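Local coordinates for phosphoacetylglucosamine mutase (Aspergillus lentulus, PDB 5O9X), which probably interconverts N-acetylglucosamine 6-phosphate and N-acetylglucosamine 1-phosphate, and binds glucose 1,6-bisphosphate in this crystal, at residues 45-49 and 95-100; 51-56 and 120-126; 209-215 and 278-283; 289-293 and 303-307. The protein carries 1 engineered substitution. All coordinates share one frame; numbering follows the deposited sequence.

How the interactions relate
From the N terminus, helix 40-56 takes part in the first two contacts. Interaction 1 pairs it with helix 91-101 and closes a loop of 45 residues. Interaction 2 pairs its C-terminal end with the loop 120-126, after helix 107-118, and closes a loop of 63 residues. The two cross, because their segments alternate along the chain. Both belong to the first alpha/beta/alpha region, and their centres lie about 14 Å apart. Interactions 3 and 4 come later, on the opposite side of the chain's centre. Interaction 3 brings strand 279-283 beside 212-215, closing a loop of 62 residues. Interaction 4 then closes the short hairpin 290-295/301-304. The two touch through neighbouring strands 279-283 and 290-295, so they build one sheet.

Interaction 1: 45-49 and 95-100; sequences AVGLL and YATKLA
L49 packs against Y95, A96 and L99 where two helices of the first alpha/beta/alpha domain meet. Helices 40-56 and 91-101 run roughly antiparallel here, at 138° between their directions. Their short segments approach to 8.9 Å between axes.

L49 can be followed outward. Its CB meets CD1 of L99 at 3.9 Å. CG stands anti to the backbone N (chi1 -168°), which sends the two methyl groups towards helix 91-101. CD1 touches CB of Y95 at 3.8 Å and also lies near CD1 of L99. The Y95 ring turns to L114 and I118 of helix 107-118. CD2 of L49 takes the other branch and presses on A96.

L99 answers from the facing helix. Its CD1 lies over the backbone of helix 40-56, near N of L49 and O of A45. It also reaches CB of L48. One turn before L49, at A45, the backbones come close: CB of A45 rests on the L99 and A100 backbone, and the CA atoms of A45 and A100 are 5.3 Å apart. No hydrogen bond crosses this buried, apolar contact. The packing is tight at one point, where L49 CD2 and A96 CB are only 3.4 Å apart.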
# COMPACT_ATOMS: atom_id res chain seq x y z
N ALA A 45 14.18 -5.67 18.03
CA ALA A 45 13.53 -4.49 18.62
C ALA A 45 12.02 -4.42 18.33
O ALA A 45 11.16 -4.12 19.22
CB ALA A 45 14.20 -3.22 18.10
N VAL A 46 11.69 -4.69 17.06
CA VAL A 46 10.28 -4.72 16.68
C VAL A 46 9.45 -5.79 17.45
O VAL A 46 8.28 -5.54 17.76
CB VAL A 46 10.12 -4.85 15.13
CG1 VAL A 46 8.66 -5.06 14.76
CG2 VAL A 46 10.61 -3.57 14.45
N GLY A 47 10.07 -6.94 17.75
CA GLY A 47 9.37 -7.99 18.53
C GLY A 47 9.04 -7.42 19.94
O GLY A 47 7.94 -7.58 20.46
N LEU A 48 10.01 -6.76 20.52
CA LEU A 48 9.78 -6.02 21.80
C LEU A 48 8.64 -5.00 21.73
O LEU A 48 7.73 -5.04 22.59
CB LEU A 48 11.11 -5.39 22.20
CG LEU A 48 12.09 -6.25 23.00
CD1 LEU A 48 12.15 -7.74 22.73
CD2 LEU A 48 13.47 -5.63 22.98
N LEU A 49 8.65 -4.14 20.71
CA LEU A 49 7.59 -3.16 20.50
C LEU A 49 6.19 -3.79 20.29
O LEU A 49 5.23 -3.31 20.88
CB LEU A 49 7.93 -2.25 19.34
CG LEU A 49 6.94 -1.07 19.36
CD1 LEU A 49 7.22 -0.08 20.48
CD2 LEU A 49 6.95 -0.37 18.05
N TYR A 95 8.62 5.29 19.44
CA TYR A 95 9.01 4.23 20.36
C TYR A 95 9.80 3.12 19.61
O TYR A 95 10.81 2.60 20.11
CB TYR A 95 7.80 3.60 20.99
CG TYR A 95 6.86 4.56 21.69
CD1 TYR A 95 7.35 5.67 22.42
CD2 TYR A 95 5.48 4.31 21.70
CE1 TYR A 95 6.47 6.54 23.07
CE2 TYR A 95 4.60 5.16 22.37
CZ TYR A 95 5.10 6.26 23.06
OH TYR A 95 4.21 7.11 23.68
N ALA A 96 9.31 2.75 18.40
CA ALA A 96 10.01 1.68 17.66
C ALA A 96 11.43 2.11 17.41
O ALA A 96 12.34 1.31 17.50
CB ALA A 96 9.30 1.42 16.35
N THR A 97 11.59 3.39 17.01
CA THR A 97 12.88 3.91 16.60
C THR A 97 13.82 4.00 17.81
O THR A 97 15.04 3.81 17.68
CB THR A 97 12.67 5.29 15.94
OG1 THR A 97 11.80 5.14 14.84
CG2 THR A 97 13.96 5.97 15.50
N LYS A 98 13.24 4.22 19.01
CA LYS A 98 14.09 4.27 20.21
C LYS A 98 14.59 2.85 20.50
O LYS A 98 15.77 2.66 20.77
CB LYS A 98 13.25 4.82 21.36
CG LYS A 98 13.99 4.96 22.69
CD LYS A 98 12.99 5.00 23.85
CE LYS A 98 12.32 6.36 24.02
NZ LYS A 98 13.14 7.20 24.94
N LEU A 99 13.72 1.84 20.43
CA LEU A 99 14.19 0.49 20.66
C LEU A 99 15.23 0.08 19.61
O LEU A 99 16.24 -0.56 19.94
CB LEU A 99 13.04 -0.53 20.71
CG LEU A 99 12.18 -0.57 21.96
CD1 LEU A 99 10.85 -1.26 21.66
CD2 LEU A 99 12.95 -1.28 23.09
N ALA A 100 14.99 0.46 18.36
CA ALA A 100 15.89 0.03 17.26
C ALA A 100 17.25 0.70 17.35
O ALA A 100 18.25 0.15 16.88
CB ALA A 100 15.25 0.32 15.91

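Interaction 2: 51-56 and 120-126; sequences TLRSKK and VSMENPA
The flat amide of N124 points ND2 at the last turn of helix 40-56. This ND2 donates to O of K55 at 3.0 Å, with an N-H...O angle of 164°. The acceptor lies close to the amide plane, 10° out of it. ND2 itself is tilted from the carbonyl plane of K55. CB of N124 rests near the same oxygen.

K55 returns the grip with its side chain. The chain runs extended from CB to CE, then bends at the end (chi4 -75°), which turns NZ to two main-chain oxygens of the loop. NZ donates to O of N124 at 2.9 Å, almost in line with that C=O bond. A second bond, to O of M122, is 3.2 Å long, and NZ stands above that carbonyl plane. The loop carbonyls would probably help to stabilise the positive charge.

The aliphatic part of K55 is also packed. CB touches CG1 of V120 at 3.6 Å. The K55 and M122 side chains cross at about a right angle, and CD of K55 meets CE of M122. M122 bends at chi2 and chi3, which brings this methyl round to CD2 of L52 as well.

At the far end of the loop, CB of A126 sits 3.5 Å from CG2 of T51. OG of S54 lies over CA of A126 and bonds beyond the contact, to O of Q60 and N of R127.

S121 to N124 form a type I beta turn. The whole is a helix C-terminal end held by the loop between helix 107-118 and strand 127-132, part of the alpha/beta/alpha domain I fold.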
# COMPACT_ATOMS: atom_id res chain seq x y z
N THR A 51 5.13 -6.57 21.39
CA THR A 51 4.67 -7.09 22.72
C THR A 51 4.04 -5.92 23.54
O THR A 51 2.91 -6.02 24.03
CB THR A 51 5.83 -7.70 23.54
OG1 THR A 51 6.38 -8.85 22.89
CG2 THR A 51 5.33 -8.18 24.95
N LEU A 52 4.75 -4.79 23.61
CA LEU A 52 4.26 -3.62 24.32
C LEU A 52 2.97 -3.09 23.74
O LEU A 52 2.07 -2.65 24.50
CB LEU A 52 5.31 -2.50 24.36
CG LEU A 52 6.58 -2.83 25.19
CD1 LEU A 52 7.48 -1.61 25.24
CD2 LEU A 52 6.27 -3.29 26.63
N ARG A 53 2.85 -3.14 22.40
CA ARG A 53 1.66 -2.59 21.76
C ARG A 53 0.48 -3.43 22.11
O ARG A 53 -0.59 -2.90 22.44
CB ARG A 53 1.80 -2.48 20.19
CG ARG A 53 0.58 -1.87 19.49
CD ARG A 53 0.38 -0.44 19.92
NE ARG A 53 -0.64 0.24 19.15
CZ ARG A 53 -1.31 1.30 19.55
NH1 ARG A 53 -1.14 1.78 20.81
NH2 ARG A 53 -2.15 1.86 18.71
N SER A 54 0.67 -4.74 22.02
CA SER A 54 -0.43 -5.65 22.26
C SER A 54 -0.91 -5.49 23.72
O SER A 54 -2.12 -5.38 23.96
CB SER A 54 0.03 -7.08 22.06
OG SER A 54 -1.05 -7.95 22.28
N LYS A 55 0.06 -5.54 24.66
CA LYS A 55 -0.23 -5.32 26.11
C LYS A 55 -1.00 -4.01 26.38
O LYS A 55 -2.07 -4.04 27.05
CB LYS A 55 1.07 -5.42 26.94
CG LYS A 55 1.60 -6.83 27.14
CD LYS A 55 2.90 -6.78 27.95
CE LYS A 55 3.60 -8.11 28.10
NZ LYS A 55 2.93 -9.02 29.09
N LYS A 56 -0.56 -2.89 25.76
CA LYS A 56 -1.23 -1.59 25.90
C LYS A 56 -2.66 -1.66 25.39
O LYS A 56 -3.54 -1.00 25.98
CB LYS A 56 -0.50 -0.45 25.16
CG LYS A 56 -1.09 0.95 25.35
CD LYS A 56 -1.11 1.40 26.84
CE LYS A 56 -1.50 2.88 26.97
NZ LYS A 56 -1.51 3.25 28.41
N VAL A 120 2.11 0.88 30.56
CA VAL A 120 1.62 -0.41 30.08
C VAL A 120 1.46 -1.36 31.28
O VAL A 120 2.43 -1.56 32.03
CB VAL A 120 2.56 -1.06 29.04
CG1 VAL A 120 2.03 -2.42 28.59
CG2 VAL A 120 2.76 -0.12 27.85
N SER A 121 0.24 -1.89 31.44
CA SER A 121 -0.04 -3.01 32.39
C SER A 121 0.63 -4.34 31.98
O SER A 121 0.04 -5.11 31.19
CB SER A 121 -1.55 -3.19 32.57
OG SER A 121 -2.15 -1.95 32.91
N MET A 122 1.82 -4.60 32.53
CA MET A 122 2.68 -5.74 32.19
C MET A 122 2.14 -7.13 32.47
O MET A 122 2.81 -8.13 32.17
CB MET A 122 4.06 -5.64 32.84
CG MET A 122 5.13 -4.76 32.17
SD MET A 122 5.51 -5.13 30.42
CE MET A 122 4.35 -3.94 29.94
N GLU A 123 0.94 -7.19 33.05
CA GLU A 123 0.27 -8.46 33.37
C GLU A 123 -0.71 -8.81 32.23
O GLU A 123 -1.21 -9.91 32.16
CB GLU A 123 -0.45 -8.37 34.76
CG GLU A 123 -1.68 -7.45 34.80
CD GLU A 123 -1.44 -6.00 35.29
OE1 GLU A 123 -0.37 -5.38 35.05
OE2 GLU A 123 -2.37 -5.43 35.90
N ASN A 124 -1.02 -7.83 31.38
CA ASN A 124 -1.85 -8.09 30.19
C ASN A 124 -1.16 -9.17 29.29
O ASN A 124 0.07 -9.30 29.27
CB ASN A 124 -2.19 -6.78 29.41
CG ASN A 124 -3.17 -5.87 30.15
OD1 ASN A 124 -3.81 -6.28 31.12
ND2 ASN A 124 -3.31 -4.64 29.69
N PRO A 125 -1.94 -10.05 28.65
CA PRO A 125 -1.26 -10.90 27.68
C PRO A 125 -0.73 -10.07 26.47
O PRO A 125 -1.17 -8.95 26.23
CB PRO A 125 -2.34 -11.90 27.28
CG PRO A 125 -3.64 -11.20 27.51
CD PRO A 125 -3.38 -10.36 28.76
N ALA A 126 0.27 -10.59 25.78
CA ALA A 126 0.66 -10.02 24.48
C ALA A 126 0.41 -11.11 23.45
O ALA A 126 0.82 -12.28 23.68
CB ALA A 126 2.14 -9.66 24.52

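Interaction 3: 209-215 and 278-283; sequences KGSLTVD and DRCASL
R279 and L212 cross at about a right angle, beside parallel strands 212-215 and 279-283. R279 leaves its backbone extended and bends at chi3 (72°), which turns the guanidinium back to the loop before strand 212-215. NH1 donates to O of K209 at 2.8 Å, and NH2 to O of G210 at 3.1 Å. Both oxygens sit at the edge of the guanidinium, each tilted about 25° from its plane. O of S211 lies over one face, offset toward the rim. NH2 also has a salt bridge to E436 of helix 428-442, so one arginine ties the loop to that helix. CD1 of L212 lies near CG of R279 and CB of A281.

L212, V214, R279 and A281 share this face of the sheet. V214 CG1 also meets L283 CG at 3.9 Å, the two side chains crossing obliquely. The other face carries T213, D215, C280 and S282. There OG of S282 donates to OD2 of D215 at 2.6 Å. It comes on the anti side of the carboxylate, somewhat out of its plane. S282 OG is also hydrogen-bonded to OH of Y293. OD2 also accepts from N of G258, while OD1 takes N244 and A217.

Backbone bonds hold the register, among them D215 N to A281 O at 2.9 Å and L283 N to D215 O at 2.9 Å. Water 1 joins OG of S211, OG1 of T213 and O of R279. Water 2 links O of S211 with N of R279.

The pair belongs to the three-stranded parallel part (240-243, 212-215, 279-283) of a mixed sheet, as in domain II of this family.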
# COMPACT_ATOMS: atom_id res chain seq x y z
N LYS A 209 -15.29 -9.15 -19.99
CA LYS A 209 -15.01 -9.51 -21.34
C LYS A 209 -13.49 -9.40 -21.49
O LYS A 209 -12.88 -8.39 -21.02
CB LYS A 209 -15.81 -8.51 -22.23
CG LYS A 209 -15.27 -8.19 -23.63
CD LYS A 209 -15.79 -9.16 -24.72
CE LYS A 209 -14.95 -9.11 -26.00
NZ LYS A 209 -13.47 -9.26 -25.74
N GLY A 210 -12.92 -10.40 -22.19
CA GLY A 210 -11.52 -10.53 -22.57
C GLY A 210 -10.71 -11.00 -21.33
O GLY A 210 -11.14 -10.85 -20.19
N SER A 211 -9.52 -11.48 -21.58
CA SER A 211 -8.66 -12.01 -20.53
C SER A 211 -8.05 -10.83 -19.75
O SER A 211 -7.99 -9.67 -20.26
CB SER A 211 -7.55 -12.82 -21.17
OG SER A 211 -6.84 -12.03 -22.12
N LEU A 212 -7.50 -11.18 -18.58
CA LEU A 212 -6.67 -10.29 -17.79
C LEU A 212 -5.31 -11.00 -17.59
O LEU A 212 -5.28 -12.11 -17.06
CB LEU A 212 -7.42 -9.97 -16.44
CG LEU A 212 -6.48 -9.20 -15.42
CD1 LEU A 212 -6.16 -7.77 -15.91
CD2 LEU A 212 -7.17 -9.08 -14.09
N THR A 213 -4.21 -10.40 -18.01
CA THR A 213 -2.85 -10.98 -17.83
C THR A 213 -2.14 -10.24 -16.67
O THR A 213 -1.80 -9.03 -16.80
CB THR A 213 -2.02 -10.92 -19.17
OG1 THR A 213 -2.83 -11.52 -20.21
CG2 THR A 213 -0.62 -11.68 -19.09
N VAL A 214 -1.86 -10.96 -15.59
CA VAL A 214 -1.42 -10.34 -14.33
C VAL A 214 0.03 -10.76 -14.09
O VAL A 214 0.39 -11.97 -13.88
CB VAL A 214 -2.27 -10.79 -13.08
CG1 VAL A 214 -1.77 -10.05 -11.84
CG2 VAL A 214 -3.74 -10.49 -13.27
N ASP A 215 0.90 -9.77 -14.20
CA ASP A 215 2.33 -9.89 -13.82
C ASP A 215 2.41 -9.86 -12.33
O ASP A 215 2.08 -8.85 -11.69
CB ASP A 215 3.08 -8.72 -14.48
CG ASP A 215 4.38 -8.34 -13.78
OD1 ASP A 215 5.04 -9.23 -13.20
OD2 ASP A 215 4.73 -7.10 -13.88
N ASP A 278 -4.65 -6.71 -25.31
CA ASP A 278 -4.81 -7.54 -24.11
C ASP A 278 -4.85 -6.60 -22.85
O ASP A 278 -3.94 -5.76 -22.68
CB ASP A 278 -3.66 -8.52 -23.95
CG ASP A 278 -3.81 -9.76 -24.85
OD1 ASP A 278 -4.93 -9.98 -25.40
OD2 ASP A 278 -2.81 -10.50 -24.96
N ARG A 279 -5.84 -6.81 -21.97
CA ARG A 279 -5.88 -6.00 -20.72
C ARG A 279 -4.86 -6.63 -19.76
O ARG A 279 -4.95 -7.85 -19.52
CB ARG A 279 -7.26 -6.10 -20.11
CG ARG A 279 -7.52 -5.29 -18.81
CD ARG A 279 -9.00 -5.23 -18.53
NE ARG A 279 -9.62 -6.53 -18.05
CZ ARG A 279 -10.33 -7.39 -18.81
NH1 ARG A 279 -10.47 -7.19 -20.12
NH2 ARG A 279 -10.84 -8.49 -18.26
N CYS A 280 -3.91 -5.83 -19.23
CA CYS A 280 -2.88 -6.35 -18.30
C CYS A 280 -2.89 -5.59 -16.98
O CYS A 280 -3.33 -4.44 -16.91
CB CYS A 280 -1.50 -6.16 -18.93
SG CYS A 280 -1.32 -7.07 -20.52
N ALA A 281 -2.25 -6.19 -15.98
CA ALA A 281 -1.99 -5.47 -14.71
C ALA A 281 -0.72 -6.02 -14.09
O ALA A 281 -0.27 -7.13 -14.44
CB ALA A 281 -3.17 -5.64 -13.77
N SER A 282 -0.10 -5.23 -13.23
CA SER A 282 1.09 -5.73 -12.52
C SER A 282 0.88 -5.52 -11.03
O SER A 282 0.48 -4.44 -10.63
CB SER A 282 2.28 -4.90 -12.95
OG SER A 282 2.82 -5.38 -14.19
N LEU A 283 1.14 -6.56 -10.23
CA LEU A 283 1.20 -6.43 -8.78
C LEU A 283 2.66 -6.16 -8.42
O LEU A 283 3.51 -6.22 -9.26
CB LEU A 283 0.88 -7.83 -8.15
CG LEU A 283 -0.50 -8.40 -8.50
CD1 LEU A 283 -0.71 -9.75 -7.81
CD2 LEU A 283 -1.60 -7.38 -8.12
O HOH W 1 -4.88 -10.16 -21.25
O HOH W 2 -8.09 -8.43 -22.65
O HOH W 3 -1.71 -11.89 -22.58

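Interaction 4: 289-293 and 303-307; sequences RILYY and LLDGD. Unlike the reference sequence in segment 289-293: L291 (reference Val). With G16 (1,6-di-O-phosphono-alpha-D-glucopyranose), chain B.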
# COMPACT_ATOMS: atom_id res chain seq x y z
N ARG A 289 0.41 -3.32 -4.29
CA ARG A 289 0.22 -2.28 -5.33
C ARG A 289 -0.34 -2.99 -6.55
O ARG A 289 0.08 -4.13 -6.84
CB ARG A 289 1.57 -1.69 -5.77
CG ARG A 289 2.26 -0.89 -4.68
CD ARG A 289 3.55 -0.31 -5.29
NE ARG A 289 4.38 0.32 -4.25
CZ ARG A 289 5.43 1.08 -4.52
NH1 ARG A 289 5.80 1.26 -5.78
NH2 ARG A 289 6.18 1.59 -3.56
N ILE A 290 -1.21 -2.29 -7.29
CA ILE A 290 -1.58 -2.80 -8.62
C ILE A 290 -1.64 -1.62 -9.60
O ILE A 290 -2.17 -0.57 -9.26
CB ILE A 290 -2.90 -3.54 -8.60
CG1 ILE A 290 -3.21 -4.14 -10.01
CG2 ILE A 290 -4.02 -2.73 -7.95
CD1 ILE A 290 -4.28 -5.18 -9.97
N LEU A 291 -1.08 -1.78 -10.79
CA LEU A 291 -1.60 -1.04 -11.95
C LEU A 291 -1.92 -1.75 -13.15
O LEU A 291 -1.54 -2.87 -13.29
CB LEU A 291 -0.79 0.08 -12.39
CG LEU A 291 0.59 0.31 -12.44
CD1 LEU A 291 0.39 0.93 -11.04
CD2 LEU A 291 1.26 -1.02 -12.73
N TYR A 292 -2.64 -1.07 -14.02
CA TYR A 292 -3.15 -1.69 -15.23
C TYR A 292 -2.46 -1.04 -16.40
O TYR A 292 -1.98 0.10 -16.28
CB TYR A 292 -4.70 -1.34 -15.33
CG TYR A 292 -5.59 -2.50 -14.80
CD1 TYR A 292 -5.74 -2.68 -13.38
CD2 TYR A 292 -6.21 -3.38 -15.69
CE1 TYR A 292 -6.53 -3.74 -12.86
CE2 TYR A 292 -7.06 -4.44 -15.21
CZ TYR A 292 -7.19 -4.61 -13.79
OH TYR A 292 -8.03 -5.58 -13.27
N TYR A 293 -2.49 -1.70 -17.57
CA TYR A 293 -1.88 -1.14 -18.77
C TYR A 293 -2.26 -2.05 -19.92
O TYR A 293 -2.77 -3.17 -19.73
CB TYR A 293 -0.32 -1.05 -18.67
CG TYR A 293 0.32 -2.34 -18.18
CD1 TYR A 293 0.86 -3.33 -19.11
CD2 TYR A 293 0.42 -2.57 -16.79
CE1 TYR A 293 1.46 -4.50 -18.61
CE2 TYR A 293 1.04 -3.73 -16.30
CZ TYR A 293 1.53 -4.70 -17.22
OH TYR A 293 2.15 -5.82 -16.68
N LEU A 303 -0.64 3.43 -19.88
CA LEU A 303 -0.58 3.10 -18.47
C LEU A 303 -1.87 3.52 -17.79
O LEU A 303 -2.34 4.63 -18.02
CB LEU A 303 0.61 3.85 -17.78
CG LEU A 303 0.72 3.71 -16.24
CD1 LEU A 303 0.93 2.24 -15.81
CD2 LEU A 303 1.81 4.72 -15.75
N LEU A 304 -2.43 2.64 -16.94
CA LEU A 304 -3.60 2.97 -16.15
C LEU A 304 -3.23 2.83 -14.72
O LEU A 304 -3.45 1.76 -14.15
CB LEU A 304 -4.87 2.15 -16.48
CG LEU A 304 -5.33 2.31 -17.96
CD1 LEU A 304 -6.04 1.02 -18.49
CD2 LEU A 304 -6.22 3.52 -18.08
N ASP A 305 -2.78 3.93 -14.11
CA ASP A 305 -2.08 3.79 -12.80
C ASP A 305 -3.03 3.97 -11.60
O ASP A 305 -4.25 3.94 -11.79
CB ASP A 305 -0.89 4.79 -12.72
CG ASP A 305 -1.35 6.30 -12.65
OD1 ASP A 305 -2.57 6.64 -12.47
OD2 ASP A 305 -0.46 7.18 -12.74
N GLY A 306 -2.49 4.16 -10.38
CA GLY A 306 -3.38 4.28 -9.19
C GLY A 306 -4.47 5.33 -9.25
O GLY A 306 -5.61 5.11 -8.76
N ASP A 307 -4.15 6.49 -9.83
CA ASP A 307 -5.20 7.53 -9.95
C ASP A 307 -6.26 7.20 -10.95
O ASP A 307 -7.41 7.64 -10.82
CB ASP A 307 -4.55 8.85 -10.27
CG ASP A 307 -3.68 9.28 -9.11
OD1 ASP A 307 -4.23 9.59 -8.02
OD2 ASP A 307 -2.44 9.23 -9.25
C1 G16 B . 5.67 2.29 0.49
C2 G16 B . 4.46 2.99 1.10
C3 G16 B . 3.75 3.86 0.01
C4 G16 B . 4.66 4.87 -0.67
C5 G16 B . 5.84 4.11 -1.26
C6 G16 B . 6.99 4.98 -1.72
O1 G16 B . 5.22 1.40 -0.54
O2 G16 B . 3.51 2.08 1.73
O3 G16 B . 2.65 4.42 0.61
O4 G16 B . 4.04 5.63 -1.79
O5 G16 B . 6.53 3.32 -0.25
O6 G16 B . 7.47 5.74 -0.52
P G16 B . 8.78 6.69 -0.67
O1P G16 B . 8.57 7.62 -1.90
O2P G16 B . 9.99 5.77 -0.95
O3P G16 B . 9.01 7.41 0.67
P' G16 B . 5.49 -0.21 -0.51
O1X G16 B . 5.42 -0.68 0.97
O2X G16 B . 6.97 -0.43 -0.96
O3X G16 B . 4.61 -0.86 -1.52
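L304 and Y292 bury the most surface, and they pair directly as an antiparallel hydrogen-bonded pair. N of Y292 donates to O of L304 at 2.9 Å, and N of L304 returns a bond to O of Y292 at 2.7 Å. CB of Y292 and CB of L304 touch at 3.7 Å on one face of the sheet. The Y292 ring turns to helix 428-442, where its OH bonds to E436.

L291 and L303 come next, and their side chains cross obliquely. CD1 of L303 meets CG of L291 at 3.9 Å and also lies near O of Y292. CG of L303 is anti to the backbone N (chi1 174°), which carries CD1 towards the other strand. CB of L291 rests on O of L304 and CA of D305.

D305 is the N-cap of helix 306-324. Its OD1 accepts a weak bond from N of D307, and its OD2 forms a salt bridge with K263.

R289, at the other end of segment 289-293, reaches the bound bisphosphate. NE donates to O3X of the phosphate on C1 at 3.0 Å, and NH2 to O1, which joins that phosphate to the sugar, at 3.2 Å.

The hairpin 290-295/301-304 forms one side of the mixed sheet, next to strand 279-283. Helix 428-442 packs on Y292, helix 259-265 packs on L291 and Y293, and helix 306-324 follows strand 301-304 after D305.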